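Local coordinates for protein hydrolase, putative (Plasmodium vivax, PDB 2B30) that is of unknown function but is probably a magnesium-dependent phosphatase of the haloacid dehalogenase superfamily, with a calcium ion bound at the metal site in this crystal, at residues 51-56 and 291-296; 102-107 and 233-238; 150-155 and 183-188. All blocks are in the same frame, centred on the assembly; numbering follows the deposited sequence.

Contact 1: residues 51-56 and 291-296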
loop_
_atom_site.group_PDB
_atom_site.type_symbol
_atom_site.label_atom_id
_atom_site.label_comp_id
_atom_site.label_asym_id
_atom_site.label_seq_id
_atom_site.Cartn_x
_atom_site.Cartn_y
_atom_site.Cartn_z
ATOM N N ILE A 51 20.292 4.015 -21.579
ATOM C CA ILE A 51 19.540 3.945 -22.836
ATOM C C ILE A 51 19.773 2.611 -23.549
ATOM O O ILE A 51 18.821 1.989 -24.015
ATOM C CB ILE A 51 19.851 5.147 -23.764
ATOM C CG1 ILE A 51 18.994 6.356 -23.396
ATOM C CG2 ILE A 51 19.552 4.832 -25.210
ATOM C CD1 ILE A 51 19.329 6.981 -22.082
ATOM N N ASP A 52 21.020 2.158 -23.616
ATOM C CA ASP A 52 21.323 0.847 -24.211
ATOM C C ASP A 52 20.716 -0.282 -23.397
ATOM O O ASP A 52 20.260 -1.278 -23.946
ATOM C CB ASP A 52 22.841 0.620 -24.314
ATOM C CG ASP A 52 23.504 1.556 -25.300
ATOM O OD1 ASP A 52 23.074 1.594 -26.477
ATOM O OD2 ASP A 52 24.460 2.253 -24.896
ATOM N N ALA A 53 20.740 -0.124 -22.076
ATOM C CA ALA A 53 20.210 -1.140 -21.169
ATOM C C ALA A 53 18.737 -1.357 -21.452
ATOM O O ALA A 53 18.287 -2.491 -21.621
ATOM C CB ALA A 53 20.411 -0.721 -19.722
ATOM N N ILE A 54 17.996 -0.255 -21.519
ATOM C CA ILE A 54 16.593 -0.313 -21.847
ATOM C C ILE A 54 16.422 -0.852 -23.271
ATOM O O ILE A 54 15.585 -1.733 -23.510
ATOM C CB ILE A 54 15.932 1.057 -21.678
ATOM C CG1 ILE A 54 15.915 1.433 -20.189
ATOM C CG2 ILE A 54 14.503 1.035 -22.243
ATOM C CD1 ILE A 54 15.597 2.884 -19.922
ATOM N N LYS A 55 17.235 -0.348 -24.202
ATOM C CA LYS A 55 17.214 -0.822 -25.592
ATOM C C LYS A 55 17.293 -2.330 -25.637
ATOM O O LYS A 55 16.482 -2.971 -26.292
ATOM C CB LYS A 55 18.374 -0.226 -26.390
ATOM C CG LYS A 55 18.362 -0.531 -27.881
ATOM C CD LYS A 55 19.527 0.165 -28.590
ATOM C CE LYS A 55 19.628 -0.217 -30.071
ATOM N NZ LYS A 55 18.741 0.591 -30.968
ATOM N N GLU A 56 18.252 -2.897 -24.917
ATOM C CA GLU A 56 18.462 -4.337 -24.943
ATOM C C GLU A 56 17.331 -5.080 -24.226
ATOM O O GLU A 56 16.901 -6.143 -24.683
ATOM C CB GLU A 56 19.816 -4.693 -24.329
ATOM C CG GLU A 56 20.275 -6.127 -24.612
ATOM C CD GLU A 56 21.667 -6.429 -24.070
ATOM O OE1 GLU A 56 22.352 -5.492 -23.607
ATOM O OE2 GLU A 56 22.078 -7.611 -24.107
ATOM N N TYR A 291 23.879 -1.102 -14.783
ATOM C CA TYR A 291 24.528 -2.098 -13.920
ATOM C C TYR A 291 23.594 -3.225 -13.488
ATOM O O TYR A 291 23.958 -4.396 -13.556
ATOM C CB TYR A 291 25.105 -1.415 -12.676
ATOM C CG TYR A 291 25.684 -2.370 -11.647
ATOM C CD1 TYR A 291 26.981 -2.862 -11.781
ATOM C CD2 TYR A 291 24.941 -2.766 -10.534
ATOM C CE1 TYR A 291 27.518 -3.732 -10.843
ATOM C CE2 TYR A 291 25.475 -3.631 -9.588
ATOM C CZ TYR A 291 26.763 -4.116 -9.752
ATOM O OH TYR A 291 27.305 -4.984 -8.832
ATOM N N LEU A 292 22.396 -2.865 -13.040
ATOM C CA LEU A 292 21.435 -3.847 -12.556
ATOM C C LEU A 292 20.857 -4.675 -13.701
ATOM O O LEU A 292 20.776 -5.896 -13.597
ATOM C CB LEU A 292 20.324 -3.151 -11.769
ATOM C CG LEU A 292 19.173 -3.962 -11.166
ATOM C CD1 LEU A 292 19.657 -5.189 -10.427
ATOM C CD2 LEU A 292 18.366 -3.073 -10.236
ATOM N N LEU A 293 20.474 -4.030 -14.798
ATOM C CA LEU A 293 19.877 -4.756 -15.927
ATOM C C LEU A 293 20.853 -5.779 -16.527
ATOM O O LEU A 293 20.433 -6.869 -16.938
ATOM C CB LEU A 293 19.381 -3.797 -17.021
ATOM C CG LEU A 293 18.328 -2.734 -16.674
ATOM C CD1 LEU A 293 17.580 -2.304 -17.931
ATOM C CD2 LEU A 293 17.342 -3.217 -15.619
ATOM N N LYS A 294 22.142 -5.433 -16.565
ATOM C CA LYS A 294 23.174 -6.359 -17.037
ATOM C C LYS A 294 23.188 -7.634 -16.180
ATOM O O LYS A 294 23.263 -8.749 -16.706
ATOM C CB LYS A 294 24.558 -5.687 -17.043
ATOM N N LYS A 295 23.082 -7.472 -14.867
ATOM C CA LYS A 295 23.059 -8.628 -13.966
ATOM C C LYS A 295 21.754 -9.425 -14.073
ATOM O O LYS A 295 21.741 -10.644 -13.858
ATOM C CB LYS A 295 23.339 -8.204 -12.517
ATOM C CG LYS A 295 24.720 -7.554 -12.345
ATOM C CD LYS A 295 25.467 -8.068 -11.120
ATOM C CE LYS A 295 26.956 -7.697 -11.144
ATOM N NZ LYS A 295 27.764 -8.489 -12.133
ATOM N N VAL A 296 20.664 -8.740 -14.423
ATOM C CA VAL A 296 19.395 -9.412 -14.697
ATOM C C VAL A 296 19.464 -10.172 -16.016
ATOM O O VAL A 296 18.954 -11.292 -16.099
ATOM C CB VAL A 296 18.196 -8.431 -14.719
ATOM C CG1 VAL A 296 16.909 -9.143 -15.152
ATOM C CG2 VAL A 296 17.997 -7.809 -13.347
#

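Contact 2: residues 102-107 and 233-238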
loop_
_atom_site.group_PDB
_atom_site.type_symbol
_atom_site.label_atom_id
_atom_site.label_comp_id
_atom_site.label_asym_id
_atom_site.label_seq_id
_atom_site.Cartn_x
_atom_site.Cartn_y
_atom_site.Cartn_z
ATOM N N VAL A 102 -1.925 5.850 -15.275
ATOM C CA VAL A 102 -1.314 4.595 -15.719
ATOM C C VAL A 102 -1.694 4.274 -17.164
ATOM O O VAL A 102 -2.875 4.298 -17.510
ATOM C CB VAL A 102 -1.755 3.417 -14.826
ATOM C CG1 VAL A 102 -1.068 2.132 -15.261
ATOM C CG2 VAL A 102 -1.464 3.712 -13.370
ATOM N N TYR A 103 -0.693 3.977 -17.992
ATOM C CA TYR A 103 -0.914 3.596 -19.386
ATOM C C TYR A 103 -0.470 2.166 -19.630
ATOM O O TYR A 103 0.581 1.744 -19.130
ATOM C CB TYR A 103 -0.140 4.509 -20.325
ATOM C CG TYR A 103 -0.579 5.947 -20.265
ATOM C CD1 TYR A 103 -1.833 6.333 -20.710
ATOM C CD2 TYR A 103 0.266 6.926 -19.771
ATOM C CE1 TYR A 103 -2.234 7.660 -20.651
ATOM C CE2 TYR A 103 -0.127 8.257 -19.712
ATOM C CZ TYR A 103 -1.368 8.610 -20.153
ATOM O OH TYR A 103 -1.743 9.915 -20.083
ATOM N N ASP A 104 -1.260 1.413 -20.393
ATOM C CA ASP A 104 -0.818 0.076 -20.805
ATOM C C ASP A 104 0.125 0.215 -21.998
ATOM O O ASP A 104 0.355 1.330 -22.485
ATOM C CB ASP A 104 -1.991 -0.908 -21.053
ATOM C CG ASP A 104 -2.805 -0.614 -22.323
ATOM O OD1 ASP A 104 -2.578 0.367 -23.064
ATOM O OD2 ASP A 104 -3.723 -1.407 -22.572
ATOM N N GLN A 105 0.680 -0.905 -22.449
ATOM C CA GLN A 105 1.678 -0.899 -23.521
ATOM C C GLN A 105 1.181 -0.203 -24.806
ATOM O O GLN A 105 1.962 0.409 -25.536
ATOM C CB GLN A 105 2.080 -2.339 -23.820
ATOM C CG GLN A 105 3.207 -2.513 -24.796
ATOM C CD GLN A 105 3.822 -3.870 -24.642
ATOM O OE1 GLN A 105 3.116 -4.879 -24.596
ATOM N NE2 GLN A 105 5.143 -3.912 -24.532
ATOM N N ILE A 106 -0.121 -0.294 -25.057
ATOM C CA ILE A 106 -0.743 0.267 -26.255
ATOM C C ILE A 106 -1.157 1.744 -26.079
ATOM O O ILE A 106 -1.466 2.424 -27.063
ATOM C CB ILE A 106 -1.983 -0.593 -26.642
ATOM C CG1 ILE A 106 -1.568 -2.050 -26.875
ATOM C CG2 ILE A 106 -2.645 -0.070 -27.865
ATOM C CD1 ILE A 106 -0.403 -2.233 -27.842
ATOM N N GLY A 107 -1.162 2.241 -24.841
ATOM C CA GLY A 107 -1.564 3.620 -24.564
ATOM C C GLY A 107 -2.984 3.801 -24.046
ATOM O O GLY A 107 -3.501 4.907 -24.079
ATOM N N LEU A 233 0.137 -5.166 -13.244
ATOM C CA LEU A 233 0.242 -6.569 -12.846
ATOM C C LEU A 233 -1.042 -7.329 -13.187
ATOM O O LEU A 233 -0.986 -8.439 -13.711
ATOM C CB LEU A 233 0.543 -6.689 -11.348
ATOM C CG LEU A 233 1.750 -5.906 -10.825
ATOM C CD1 LEU A 233 2.020 -6.288 -9.388
ATOM C CD2 LEU A 233 2.988 -6.112 -11.681
ATOM N N LYS A 234 -2.184 -6.715 -12.882
ATOM C CA LYS A 234 -3.487 -7.315 -13.142
ATOM C C LYS A 234 -3.772 -7.381 -14.637
ATOM O O LYS A 234 -4.227 -8.411 -15.138
ATOM C CB LYS A 234 -4.597 -6.539 -12.423
ATOM C CG LYS A 234 -4.652 -6.806 -10.923
ATOM C CD LYS A 234 -5.449 -8.068 -10.604
ATOM C CE LYS A 234 -6.945 -7.771 -10.535
ATOM N NZ LYS A 234 -7.791 -8.997 -10.448
ATOM N N HIS A 235 -3.488 -6.287 -15.342
ATOM C CA HIS A 235 -3.770 -6.200 -16.775
ATOM C C HIS A 235 -3.003 -7.270 -17.571
ATOM O O HIS A 235 -3.539 -7.829 -18.531
ATOM C CB HIS A 235 -3.449 -4.795 -17.302
ATOM C CG HIS A 235 -4.005 -4.510 -18.667
ATOM N ND1 HIS A 235 -5.349 -4.317 -18.898
ATOM C CD2 HIS A 235 -3.392 -4.364 -19.866
ATOM C CE1 HIS A 235 -5.544 -4.081 -20.184
ATOM N NE2 HIS A 235 -4.372 -4.104 -20.793
ATOM N N TYR A 236 -1.769 -7.551 -17.156
ATOM C CA TYR A 236 -0.907 -8.477 -17.867
ATOM C C TYR A 236 -0.647 -9.747 -17.073
ATOM O O TYR A 236 0.236 -10.509 -17.411
ATOM C CB TYR A 236 0.430 -7.802 -18.187
ATOM C CG TYR A 236 0.313 -6.697 -19.191
ATOM C CD1 TYR A 236 0.064 -6.983 -20.532
ATOM C CD2 TYR A 236 0.452 -5.366 -18.817
ATOM C CE1 TYR A 236 -0.044 -5.968 -21.471
ATOM C CE2 TYR A 236 0.348 -4.342 -19.759
ATOM C CZ TYR A 236 0.102 -4.656 -21.075
ATOM O OH TYR A 236 -0.013 -3.660 -22.000
ATOM N N ASN A 237 -1.394 -9.957 -15.999
ATOM C CA ASN A 237 -1.227 -11.151 -15.160
ATOM C C ASN A 237 0.240 -11.487 -14.770
ATOM O O ASN A 237 0.664 -12.639 -14.772
ATOM C CB ASN A 237 -1.888 -12.339 -15.863
ATOM C CG ASN A 237 -2.025 -13.546 -14.962
ATOM O OD1 ASN A 237 -2.382 -13.424 -13.782
ATOM N ND2 ASN A 237 -1.723 -14.726 -15.509
ATOM N N ILE A 238 1.007 -10.462 -14.438
ATOM C CA ILE A 238 2.393 -10.619 -14.013
ATOM C C ILE A 238 2.419 -10.729 -12.500
ATOM O O ILE A 238 1.854 -9.888 -11.817
ATOM C CB ILE A 238 3.211 -9.404 -14.452
ATOM C CG1 ILE A 238 3.280 -9.382 -15.979
ATOM C CG2 ILE A 238 4.601 -9.418 -13.837
ATOM C CD1 ILE A 238 4.074 -8.212 -16.547
#

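Contact 3: residues 150-155 and 183-188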
loop_
_atom_site.group_PDB
_atom_site.type_symbol
_atom_site.label_atom_id
_atom_site.label_comp_id
_atom_site.label_asym_id
_atom_site.label_seq_id
_atom_site.Cartn_x
_atom_site.Cartn_y
_atom_site.Cartn_z
ATOM N N ASN A 150 4.576 33.606 -10.909
ATOM C CA ASN A 150 5.451 32.520 -10.463
ATOM C C ASN A 150 6.874 32.742 -10.953
ATOM O O ASN A 150 7.120 32.833 -12.156
ATOM C CB ASN A 150 4.922 31.163 -10.944
ATOM C CG ASN A 150 5.614 29.981 -10.267
ATOM O OD1 ASN A 150 6.832 29.912 -10.237
ATOM N ND2 ASN A 150 4.832 29.045 -9.738
ATOM N N LYS A 151 7.810 32.821 -10.014
ATOM C CA LYS A 151 9.225 33.008 -10.340
ATOM C C LYS A 151 9.850 31.744 -10.920
ATOM O O LYS A 151 10.875 31.813 -11.594
ATOM N N TYR A 152 9.217 30.599 -10.668
ATOM C CA TYR A 152 9.731 29.289 -11.075
ATOM C C TYR A 152 9.089 28.751 -12.371
ATOM O O TYR A 152 8.888 27.544 -12.511
ATOM C CB TYR A 152 9.509 28.279 -9.934
ATOM C CG TYR A 152 10.281 28.566 -8.658
ATOM C CD1 TYR A 152 11.675 28.683 -8.673
ATOM C CD2 TYR A 152 9.629 28.681 -7.426
ATOM C CE1 TYR A 152 12.396 28.932 -7.499
ATOM C CE2 TYR A 152 10.348 28.929 -6.245
ATOM C CZ TYR A 152 11.729 29.052 -6.295
ATOM O OH TYR A 152 12.451 29.289 -5.147
ATOM N N ALA A 153 8.781 29.633 -13.321
ATOM C CA ALA A 153 8.136 29.212 -14.582
ATOM C C ALA A 153 9.055 28.381 -15.518
ATOM O O ALA A 153 8.580 27.486 -16.234
ATOM C CB ALA A 153 7.576 30.439 -15.321
ATOM N N ASP A 154 10.357 28.674 -15.503
ATOM C CA ASP A 154 11.343 27.931 -16.296
ATOM C C ASP A 154 11.855 26.678 -15.558
ATOM O O ASP A 154 12.817 26.042 -16.012
ATOM C CB ASP A 154 12.526 28.843 -16.657
ATOM N N PHE A 155 11.188 26.313 -14.455
ATOM C CA PHE A 155 11.726 25.385 -13.434
ATOM C C PHE A 155 11.836 23.938 -13.903
ATOM O O PHE A 155 12.879 23.324 -13.784
ATOM C CB PHE A 155 10.858 25.477 -12.172
ATOM C CG PHE A 155 11.313 24.610 -11.035
ATOM C CD1 PHE A 155 12.192 25.093 -10.082
ATOM C CD2 PHE A 155 10.827 23.327 -10.886
ATOM C CE1 PHE A 155 12.598 24.289 -9.015
ATOM C CE2 PHE A 155 11.235 22.530 -9.823
ATOM C CZ PHE A 155 12.116 23.018 -8.890
ATOM N N MET A 183 2.767 20.223 -7.387
ATOM C CA MET A 183 4.139 20.193 -6.895
ATOM C C MET A 183 4.497 21.567 -6.375
ATOM O O MET A 183 4.774 22.476 -7.156
ATOM C CB MET A 183 5.126 19.799 -7.986
ATOM C CG MET A 183 6.524 19.542 -7.450
ATOM S SD MET A 183 7.782 20.037 -8.623
ATOM C CE MET A 183 9.272 19.611 -7.713
ATOM N N ILE A 184 4.485 21.721 -5.056
ATOM C CA ILE A 184 4.826 22.997 -4.434
ATOM C C ILE A 184 6.353 23.110 -4.363
ATOM O O ILE A 184 7.007 22.372 -3.622
ATOM C CB ILE A 184 4.196 23.139 -3.028
ATOM C CG1 ILE A 184 2.682 22.889 -3.086
ATOM C CG2 ILE A 184 4.457 24.526 -2.456
ATOM C CD1 ILE A 184 1.990 22.996 -1.733
ATOM N N VAL A 185 6.909 24.022 -5.157
ATOM C CA VAL A 185 8.343 24.281 -5.141
ATOM C C VAL A 185 8.679 25.084 -3.889
ATOM O O VAL A 185 8.092 26.133 -3.633
ATOM C CB VAL A 185 8.799 25.019 -6.414
ATOM C CG1 VAL A 185 10.241 25.459 -6.294
ATOM C CG2 VAL A 185 8.621 24.123 -7.634
ATOM N N LEU A 186 9.617 24.568 -3.107
ATOM C CA LEU A 186 9.892 25.093 -1.778
ATOM C C LEU A 186 11.340 25.533 -1.621
ATOM O O LEU A 186 12.264 24.956 -2.204
ATOM C CB LEU A 186 9.516 24.055 -0.708
ATOM C CG LEU A 186 8.259 24.308 0.145
ATOM C CD1 LEU A 186 7.165 25.070 -0.576
ATOM C CD2 LEU A 186 7.705 22.992 0.701
ATOM N N ASP A 187 11.507 26.585 -0.827
ATOM C CA ASP A 187 12.800 27.154 -0.512
ATOM C C ASP A 187 13.407 26.274 0.577
ATOM O O ASP A 187 12.789 26.102 1.633
ATOM C CB ASP A 187 12.586 28.584 -0.008
ATOM C CG ASP A 187 13.859 29.394 0.046
ATOM O OD1 ASP A 187 14.930 28.816 0.326
ATOM O OD2 ASP A 187 13.774 30.622 -0.173
ATOM N N PRO A 188 14.611 25.711 0.339
ATOM C CA PRO A 188 15.177 24.744 1.290
ATOM C C PRO A 188 15.187 25.209 2.756
ATOM O O PRO A 188 15.409 24.398 3.647
ATOM C CB PRO A 188 16.604 24.526 0.771
ATOM C CG PRO A 188 16.845 25.616 -0.222
ATOM C CD PRO A 188 15.517 25.933 -0.800
#

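Contact 1: residues 51-56 and 291-296
Two helices in the alpha/beta core of a haloacid dehalogenase fold meet where Leu-293 of helix 288-297 reaches Ala-53 of helix 48-60. The backbones come close where the facing side chain is a single methyl: the CA atoms of Ala-53 and Leu-293 are 6.4 Å apart. The leucine makes its contact with one branch. Its CD1 lies 3.7 Å from CB of Ala-53 and 3.8 Å from O of the same residue, so that one methyl covers both the alanine methyl and the backbone behind it. The first torsion (chi1 -59°) turns CG of Leu-293 anti to its own carbonyl carbon, and the second (chi2 -157°) then makes CD1 the branch that faces Ala-53. No hydrogen bond crosses between the segments, and all three touching residues are buried. Helix 48-60 belongs to the connection between the parallel strands 29-33 and 63-67, a beta-alpha-beta unit of a Rossmann-like sheet, and helix 288-297 lies against strand 243-247 of that sheet through Leu-292 and Val-296. CD1 of Leu-293 also comes within 4.2 Å of the backbone N of Ile-54, whose CB points away from helix 288-297 and whose side chain packs on Met-87 of helix 81-87.

Contact 2: residues 102-107 and 233-238
Tyr-236 and Gln-105 supply the hydrogen bond that joins a hairpin turn to the end of a helix. The backbone N-H of Gln-105 points at OH of Tyr-236 over 2.9 Å, with 157° at the hydrogen, and the donor comes to the edge of the phenol ring, close to its plane. Beside this bond lies the closely packed part of the contact. CB of Gln-105 is 3.1 Å from the same OH of Tyr-236. CB of Asp-104, a buried residue, sits 3.5 Å from OH of Tyr-236 and 3.9 Å from CD2 of His-235, while CD2 of the imidazole stands 3.7 Å above one face of the tyrosine ring, toward its rim. Asp-104 can also serve its own turn because CG lies between the backbone N and the carbonyl carbon (chi1 72°). OD1 thereby accepts a hydrogen bond from N of Tyr-108 and a weak one from N of Ile-106.

That turn, type I from Asp-104 to Gly-107, links the antiparallel strands 101-103 and 109-112 at one margin of the large core sheet. Facing it, helix 225-235 finishes in a Schellman motif: N of Ile-238 bonds to O of Leu-233, N of Asn-237 makes a weaker bond to O of Lys-234, and Asn-237 takes the positive phi.

The outer side, where Gln-105 and His-235 are both exposed, is looser. OD2 of Asp-104 lies 3.3 Å from NE2 of His-235, with carboxylate and imidazole planes turned 55° apart. Met-63 of strand 63-67 packs against both Gln-105 and Tyr-236, and neighbouring Lys-234 rests on Tyr-231 of the second subunit.

Contact 3: residues 150-155 and 183-188
Val-185 faces two aromatic rings with its two methyl groups, CG1 covering Tyr-152 and CG2 covering Phe-155. The two methyls illustrate how a branched side chain can serve two rings at once. Tyr-152 meets the valine at a slant, and CG1 lies 3.6 Å from the centroid of its ring, only 20° off the normal, nearest to CD2 and CE2. Phe-155 and Val-185 approach from opposite directions, which puts CG2 over a face of the phenylalanine, 3.9 Å from its centroid and 16° off the normal; both are CH-pi contacts. The division of labour follows from the valine torsion: CG1 is anti to the backbone N (chi1 172°), and CG2 is anti to the carbonyl carbon. CG1 does double duty, since it also lies 3.8 Å from CE1 of Phe-155. The Met-183 chain, bent at chi2, crosses the phenylalanine at about a right angle and brings CE to 4.1 Å from CE2 of Phe-155. Just before Tyr-152, Asn-150 has the geometry of an Asx turn, although its modelled bond is too short to be trusted. The contact belongs to the smaller alpha/beta domain, consistent with the cap of a subfamily IIB hydrolase. There the loop leading into helix 155-160 lies over the end of strand 181-184, and Ile-137 of adjacent strand 136-140 touches Phe-155, Met-183 and Val-185.

The three contacts are nested along the chain: contact 1 closes the widest loop, contact 2 lies within it, and contact 3 lies within the loop closed by contact 2. Contacts 1 and 2, with centres about 21 Å apart, both belong to the core domain and its eight-stranded sheet. Contact 3 belongs to the six-stranded sheet of the probable cap, its centre about 34 Å from that of contact 1 and about 33 Å from that of contact 2. The cap is thus an insertion within the core sequence. Although the core carries Asp-35 of the calcium site, the side chain of Met-183 in contact 3 is about 9 Å from it, consistent with a cap next to the metal.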